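Local coordinates for kirola (Actinidia deliciosa, PDB 4IGV), which is a kiwifruit allergen of the ripening-related, PR-10-related protein family and probably binds small apolar ligands, as relatives of the same fold do, at residues A[18-21]-A[22-26]; A[75-78]-A[79-82]. All coordinates share one frame; numbering follows the deposited sequence.

Interaction 1 of 2, residues A[18-21]-A[22-26]; sequences IVFY and EIFRY
Ile-18 to Glu-22, Val-19 to Ile-23, Phe-20 to Phe-24 and Tyr-21 to Arg-25 are joined by successive i to i+4 backbone hydrogen bonds, the last the shortest, with Arg-25 N 2.8 Å from Tyr-21 O. They build helix 17-25, the first helix of the Bet v 1 fold, and its side chains illustrate how i, i+4 spacing sorts residues onto separate faces. On the face turned to the C-terminal helix 131-145, Phe-20 and Phe-24 run alongside each other in the same direction. Their planes are 19° from parallel but displaced, with the centroids 5.0 Å apart and little face overlap; contact is made where Phe-20 CE2 comes within 3.3 Å of Phe-24 CE1. Ile-144 touches both rings, and the Trp-116 ring meets that of Phe-24 nearly at right angles. Val-19 and Ile-23 add a looser apolar contact, CG1 to CD1 at 4.3 Å. Another face carries a CH-pi contact: Arg-25 CB stands over one face of the Tyr-21 ring, 4.2 Å from its centroid. With CG anti to the backbone N (chi1 -178°) and the chain extended as far as NE, Arg-25 runs on past the phenol toward Gly-50, whose O accepts from NE. On the way its CD passes 3.8 Å from both CE2 and OH of Tyr-21, the hydroxyl that is hydrogen-bonded to Ser-82 O.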
ATOM      1  N   ILE A  18       5.533   2.846 -14.756  1.00 16.82           N
ATOM      2  CA  ILE A  18       4.922   4.183 -14.799  1.00 17.27           C
ATOM      3  C   ILE A  18       3.455   4.094 -14.461  1.00 16.37           C
ATOM      4  O   ILE A  18       2.897   4.920 -13.718  1.00 15.93           O
ATOM      5  CB  ILE A  18       5.179   4.892 -16.115  1.00 18.20           C
ATOM      6  CG1 ILE A  18       6.676   5.125 -16.356  1.00 22.41           C
ATOM      7  CG2 ILE A  18       4.433   6.277 -16.147  1.00 21.03           C
ATOM      8  CD1 ILE A  18       7.038   5.468 -17.878  1.00 27.62           C
ATOM      9  N   VAL A  19       2.790   3.081 -14.987  1.00 17.80           N
ATOM     10  CA  VAL A  19       1.382   2.874 -14.710  1.00 17.27           C
ATOM     11  C   VAL A  19       1.154   2.454 -13.244  1.00 16.34           C
ATOM     12  O   VAL A  19       0.250   2.942 -12.592  1.00 15.76           O
ATOM     13  CB  VAL A  19       0.790   1.876 -15.689  1.00 18.88           C
ATOM     14  CG1 VAL A  19      -0.679   1.772 -15.453  1.00 20.62           C
ATOM     15  CG2 VAL A  19       1.069   2.325 -17.125  1.00 22.50           C
ATOM     16  N   PHE A  20       2.045   1.662 -12.679  1.00 14.00           N
ATOM     17  CA  PHE A  20       1.895   1.252 -11.306  1.00 12.93           C
ATOM     18  C   PHE A  20       1.971   2.446 -10.390  1.00 13.16           C
ATOM     19  O   PHE A  20       1.185   2.620  -9.470  1.00 13.19           O
ATOM     20  CB  PHE A  20       2.995   0.235 -10.984  1.00 14.65           C
ATOM     21  CG  PHE A  20       2.670  -0.629  -9.832  1.00 17.65           C
ATOM     22  CD1 PHE A  20       2.103  -1.864 -10.019  1.00 14.99           C
ATOM     23  CD2 PHE A  20       2.881  -0.177  -8.516  1.00 19.74           C
ATOM     24  CE1 PHE A  20       1.806  -2.701  -8.944  1.00 22.38           C
ATOM     25  CE2 PHE A  20       2.589  -0.973  -7.417  1.00 22.58           C
ATOM     26  CZ  PHE A  20       2.010  -2.249  -7.625  1.00 21.12           C
ATOM     27  N   TYR A  21       2.951   3.321 -10.644  1.00 12.84           N
ATOM     28  CA  TYR A  21       3.031   4.532  -9.841  1.00 12.52           C
ATOM     29  C   TYR A  21       1.852   5.470 -10.044  1.00 11.55           C
ATOM     30  O   TYR A  21       1.380   6.071  -9.086  1.00 12.44           O
ATOM     31  CB  TYR A  21       4.358   5.262 -10.063  1.00 13.57           C
ATOM     32  CG  TYR A  21       4.603   6.353  -9.020  1.00 14.01           C
ATOM     33  CD1 TYR A  21       4.749   6.065  -7.682  1.00 13.99           C
ATOM     34  CD2 TYR A  21       4.621   7.663  -9.375  1.00 16.13           C
ATOM     35  CE1 TYR A  21       4.952   7.083  -6.736  1.00 15.65           C
ATOM     36  CE2 TYR A  21       4.829   8.689  -8.512  1.00 13.28           C
ATOM     37  CZ  TYR A  21       4.977   8.427  -7.176  1.00 13.84           C
ATOM     38  OH  TYR A  21       5.198   9.453  -6.267  1.00 14.53           O
ATOM     39  N   GLU A  22       1.378   5.594 -11.251  1.00 13.50           N
ATOM     40  CA  GLU A  22       0.167   6.381 -11.546  1.00 14.27           C
ATOM     41  C   GLU A  22      -0.965   5.920 -10.641  1.00 13.72           C
ATOM     42  O   GLU A  22      -1.731   6.744 -10.077  1.00 12.85           O
ATOM     43  CB  GLU A  22      -0.243   6.161 -13.017  1.00 17.97           C
ATOM     44  CG  GLU A  22      -1.636   6.750 -13.433  1.00 19.58           C
ATOM     45  CD  GLU A  22      -1.489   8.204 -13.578  1.00 22.16           C
ATOM     46  OE1 GLU A  22      -0.320   8.717 -13.405  1.00 20.45           O
ATOM     47  OE2 GLU A  22      -2.531   8.802 -14.005  1.00 19.96           O
ATOM     48  N   ILE A  23      -1.137   4.611 -10.546  1.00 12.53           N
ATOM     49  CA  ILE A  23      -2.201   4.048  -9.715  1.00 12.58           C
ATOM     50  C   ILE A  23      -2.004   4.430  -8.264  1.00 13.06           C
ATOM     51  O   ILE A  23      -2.909   4.907  -7.590  1.00 14.06           O
ATOM     52  CB  ILE A  23      -2.340   2.519  -9.892  1.00 13.89           C
ATOM     53  CG1 ILE A  23      -2.754   2.240 -11.328  1.00 14.19           C
ATOM     54  CG2 ILE A  23      -3.285   1.919  -8.801  1.00 13.58           C
ATOM     55  CD1 ILE A  23      -2.547   0.745 -11.726  1.00 15.57           C
ATOM     56  N   PHE A  24      -0.829   4.181  -7.712  1.00 12.49           N
ATOM     57  CA  PHE A  24      -0.604   4.421  -6.294  1.00 12.92           C
ATOM     58  C   PHE A  24      -0.563   5.870  -5.882  1.00 12.76           C
ATOM     59  O   PHE A  24      -0.904   6.200  -4.749  1.00 14.69           O
ATOM     60  CB  PHE A  24       0.615   3.638  -5.805  1.00 13.43           C
ATOM     61  CG  PHE A  24       0.238   2.200  -5.485  1.00 15.90           C
ATOM     62  CD1 PHE A  24       0.195   1.249  -6.426  1.00 18.80           C
ATOM     63  CD2 PHE A  24      -0.281   1.898  -4.239  1.00 20.68           C
ATOM     64  CE1 PHE A  24      -0.234  -0.025  -6.108  1.00 17.87           C
ATOM     65  CE2 PHE A  24      -0.698   0.599  -3.934  1.00 22.08           C
ATOM     66  CZ  PHE A  24      -0.660  -0.337  -4.894  1.00 19.11           C
ATOM     67  N   ARG A  25      -0.159   6.740  -6.796  1.00 12.13           N
ATOM     68  CA  ARG A  25      -0.154   8.154  -6.528  1.00 12.73           C
ATOM     69  C   ARG A  25      -1.499   8.796  -6.866  1.00 12.88           C
ATOM     70  O   ARG A  25      -2.110   9.372  -5.970  1.00 14.52           O
ATOM     71  CB  ARG A  25       0.974   8.889  -7.267  1.00 12.18           C
ATOM     72  CG  ARG A  25       0.989  10.361  -6.937  1.00 12.94           C
ATOM     73  CD  ARG A  25       2.106  11.154  -7.563  1.00 11.55           C
ATOM     74  NE  ARG A  25       1.953  12.564  -7.216  1.00 12.34           N
ATOM     75  CZ  ARG A  25       2.645  13.549  -7.746  1.00 13.24           C
ATOM     76  NH1 ARG A  25       3.626  13.289  -8.569  1.00 14.17           N
ATOM     77  NH2 ARG A  25       2.448  14.792  -7.344  1.00 16.53           N
ATOM     78  N   TYR A  26      -1.933   8.741  -8.121  1.00 11.93           N
ATOM     79  CA  TYR A  26      -3.051   9.527  -8.558  1.00 11.96           C
ATOM     80  C   TYR A  26      -4.381   8.801  -8.715  1.00 13.01           C
ATOM     81  O   TYR A  26      -5.437   9.468  -8.728  1.00 14.89           O
ATOM     82  CB  TYR A  26      -2.704  10.130  -9.898  1.00 13.03           C
ATOM     83  CG  TYR A  26      -1.798  11.320  -9.862  1.00 13.24           C
ATOM     84  CD1 TYR A  26      -0.578  11.273 -10.469  1.00 13.15           C
ATOM     85  CD2 TYR A  26      -2.235  12.504  -9.323  1.00 13.55           C
ATOM     86  CE1 TYR A  26       0.265  12.403 -10.499  1.00 13.42           C
ATOM     87  CE2 TYR A  26      -1.409  13.631  -9.332  1.00 15.34           C
ATOM     88  CZ  TYR A  26      -0.182  13.526  -9.949  1.00 14.16           C
ATOM     89  OH  TYR A  26       0.584  14.707  -9.999  1.00 18.92           O
TER

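Interaction 2 of 2, residues A[75-78]-A[79-82]; sequences AIDE and ETKS
Asp-77 and Ser-82 form the antiparallel hydrogen-bonded pair that closes the beta hairpin between strands 65-77 and 82-88, a compact example of how a turn can be fixed from both backbone and side chain. The backbone bonds run both ways: Asp-77 N to Ser-82 O and Ser-82 N to Asp-77 O, each 2.9 Å, the second nearly straight at 172°. Lys-81 and Ser-82 together face Asp-77 as a G1 beta bulge, and Lys-81 takes the left-handed helical conformation that this bulge requires. The same Ser-82 O also receives a CA-H contact from Ile-76.

Side-chain bonding centres on the Asp-77 carboxylate. A chi1 of -175°, which turns CG away from the residue's own N, brings OD1 to the backbone N-H groups of the turn, where it accepts from Thr-80 N at 3.1 Å, a donor that lies well above the carboxylate plane. A weak second bond comes from Glu-79 N at 2.9 Å, in the manner of an Asx turn. The Thr-80 side chain lies roughly perpendicular to that of Asp-77, with Thr-80 OG1 near Asp-77 CG (3.1 Å) but poorly angled for a bond to either carboxylate oxygen.

One water bridges the turn: it donates a hydrogen bond to Glu-78 O and accepts one from Lys-81 NZ, each 2.8 Å long; NZ is also hydrogen-bonded to OG1 of Thr-107.

Charge works less favourably at the apex, where Glu-78 OE1 and Glu-79 OE1 come within 4.4 Å on an exposed surface. The two N-H groups at OD1 probably favour the ionised form of Asp-77, whereas the paired glutamates would be expected to raise each other's proton affinity.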
ATOM      1  N   ALA A  75       4.223  11.493   2.350  1.00 12.32           N
ATOM      2  CA  ALA A  75       5.324  11.869   1.474  1.00 11.36           C
ATOM      3  C   ALA A  75       5.112  11.373   0.088  1.00 11.43           C
ATOM      4  O   ALA A  75       4.533  10.298  -0.117  1.00 11.29           O
ATOM      5  CB  ALA A  75       6.655  11.309   2.050  1.00 12.39           C
ATOM      6  N   ILE A  76       5.626  12.131  -0.849  1.00 11.21           N
ATOM      7  CA  ILE A  76       5.694  11.787  -2.265  1.00 11.28           C
ATOM      8  C   ILE A  76       7.033  12.170  -2.805  1.00 11.63           C
ATOM      9  O   ILE A  76       7.489  13.284  -2.498  1.00 12.43           O
ATOM     10  CB  ILE A  76       4.607  12.473  -3.088  1.00 12.47           C
ATOM     11  CG1 ILE A  76       3.261  11.918  -2.691  1.00 13.53           C
ATOM     12  CG2 ILE A  76       4.844  12.355  -4.621  1.00 16.49           C
ATOM     13  CD1 ILE A  76       2.086  12.528  -3.388  1.00 16.86           C
ATOM     14  N   ASP A  77       7.700  11.286  -3.530  1.00 11.92           N
ATOM     15  CA  ASP A  77       8.906  11.625  -4.270  1.00 13.04           C
ATOM     16  C   ASP A  77       8.680  11.236  -5.708  1.00 12.72           C
ATOM     17  O   ASP A  77       8.617  10.051  -6.038  1.00 12.91           O
ATOM     18  CB  ASP A  77      10.117  10.956  -3.664  1.00 12.65           C
ATOM     19  CG  ASP A  77      11.386  11.381  -4.343  1.00 15.72           C
ATOM     20  OD1 ASP A  77      11.398  11.685  -5.545  1.00 16.35           O
ATOM     21  OD2 ASP A  77      12.433  11.426  -3.652  1.00 19.28           O
ATOM     22  N   GLU A  78       8.427  12.211  -6.571  1.00 13.50           N
ATOM     23  CA  GLU A  78       8.059  11.911  -7.959  1.00 14.43           C
ATOM     24  C   GLU A  78       9.252  11.415  -8.719  1.00 16.20           C
ATOM     25  O   GLU A  78       9.075  10.664  -9.696  1.00 18.21           O
ATOM     26  CB  GLU A  78       7.391  13.115  -8.655  1.00 16.51           C
ATOM     27  CG  GLU A  78       8.199  14.330  -8.772  1.00 19.09           C
ATOM     28  CD  GLU A  78       9.289  14.439  -9.865  1.00 24.02           C
ATOM     29  OE1 GLU A  78       9.349  13.595 -10.824  1.00 27.29           O
ATOM     30  OE2 GLU A  78      10.103  15.448  -9.752  1.00 30.17           O
ATOM     31  N   GLU A  79      10.465  11.742  -8.290  1.00 16.11           N
ATOM     32  CA  GLU A  79      11.658  11.307  -9.030  1.00 18.53           C
ATOM     33  C   GLU A  79      11.955   9.845  -8.827  1.00 17.87           C
ATOM     34  O   GLU A  79      12.347   9.143  -9.783  1.00 21.00           O
ATOM     35  CB  GLU A  79      12.864  12.184  -8.676  1.00 20.75           C
ATOM     36  CG  GLU A  79      14.121  11.800  -9.335  1.00 28.04           C
ATOM     37  CD  GLU A  79      14.087  12.089 -10.807  1.00 36.15           C
ATOM     38  OE1 GLU A  79      13.700  13.245 -11.184  1.00 42.35           O
ATOM     39  OE2 GLU A  79      14.486  11.181 -11.563  1.00 43.52           O
ATOM     40  N   THR A  80      11.788   9.353  -7.608  1.00 16.00           N
ATOM     41  CA  THR A  80      12.001   7.978  -7.306  1.00 16.65           C
ATOM     42  C   THR A  80      10.717   7.143  -7.346  1.00 15.88           C
ATOM     43  O   THR A  80      10.700   5.948  -7.022  1.00 17.81           O
ATOM     44  CB  THR A  80      12.574   7.848  -5.890  1.00 17.40           C
ATOM     45  OG1 THR A  80      11.662   8.333  -4.910  1.00 17.15           O
ATOM     46  CG2 THR A  80      13.941   8.570  -5.766  1.00 20.31           C
ATOM     47  N   LYS A  81       9.601   7.754  -7.765  1.00 13.66           N
ATOM     48  CA  LYS A  81       8.317   7.106  -7.843  1.00 12.78           C
ATOM     49  C   LYS A  81       7.932   6.449  -6.503  1.00 12.85           C
ATOM     50  O   LYS A  81       7.661   5.246  -6.439  1.00 13.43           O
ATOM     51  CB  LYS A  81       8.241   6.147  -9.025  1.00 15.19           C
ATOM     52  CG  LYS A  81       8.507   6.756 -10.350  1.00 19.67           C
ATOM     53  CD  LYS A  81       8.345   5.701 -11.446  1.00 24.32           C
ATOM     54  CE  LYS A  81       8.708   6.245 -12.840  1.00 31.44           C
ATOM     55  NZ  LYS A  81      10.101   6.768 -12.928  1.00 34.57           N
ATOM     56  N   SER A  82       7.976   7.244  -5.445  1.00 11.95           N
ATOM     57  CA  SER A  82       7.653   6.778  -4.115  1.00 11.28           C
ATOM     58  C   SER A  82       6.474   7.515  -3.518  1.00 11.06           C
ATOM     59  O   SER A  82       6.300   8.724  -3.747  1.00 11.11           O
ATOM     60  CB  SER A  82       8.891   6.943  -3.220  1.00 13.45           C
ATOM     61  OG  SER A  82       8.679   6.394  -1.941  1.00 16.01           O
TER
HETATM   62  O   HOH W   1      10.127   9.387 -11.997  1.00 30.60           O

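Overall arrangement
Interaction 1 precedes interaction 2 in the chain, yet their centres lie only about 11 Å apart, so the flank of a helix and the end of a hairpin meet directly. The joint is Tyr-21. Its OH probably hydrogen-bonds to Ser-82 O at 2.8 Å, so the carbonyl that already accepts from Asp-77 N would have a second partner, while its CE1 packs 3.1 Å from Lys-81 C and its OH lies 3.4 Å from Ile-76 CG2. The Arg-25 side chain also touches Ile-76 and Glu-78. In this way the first helix of the Bet v 1 fold is tied to one end of the antiparallel sheet, with Val-105 of strand 96-107 touching both Tyr-21 and Lys-81.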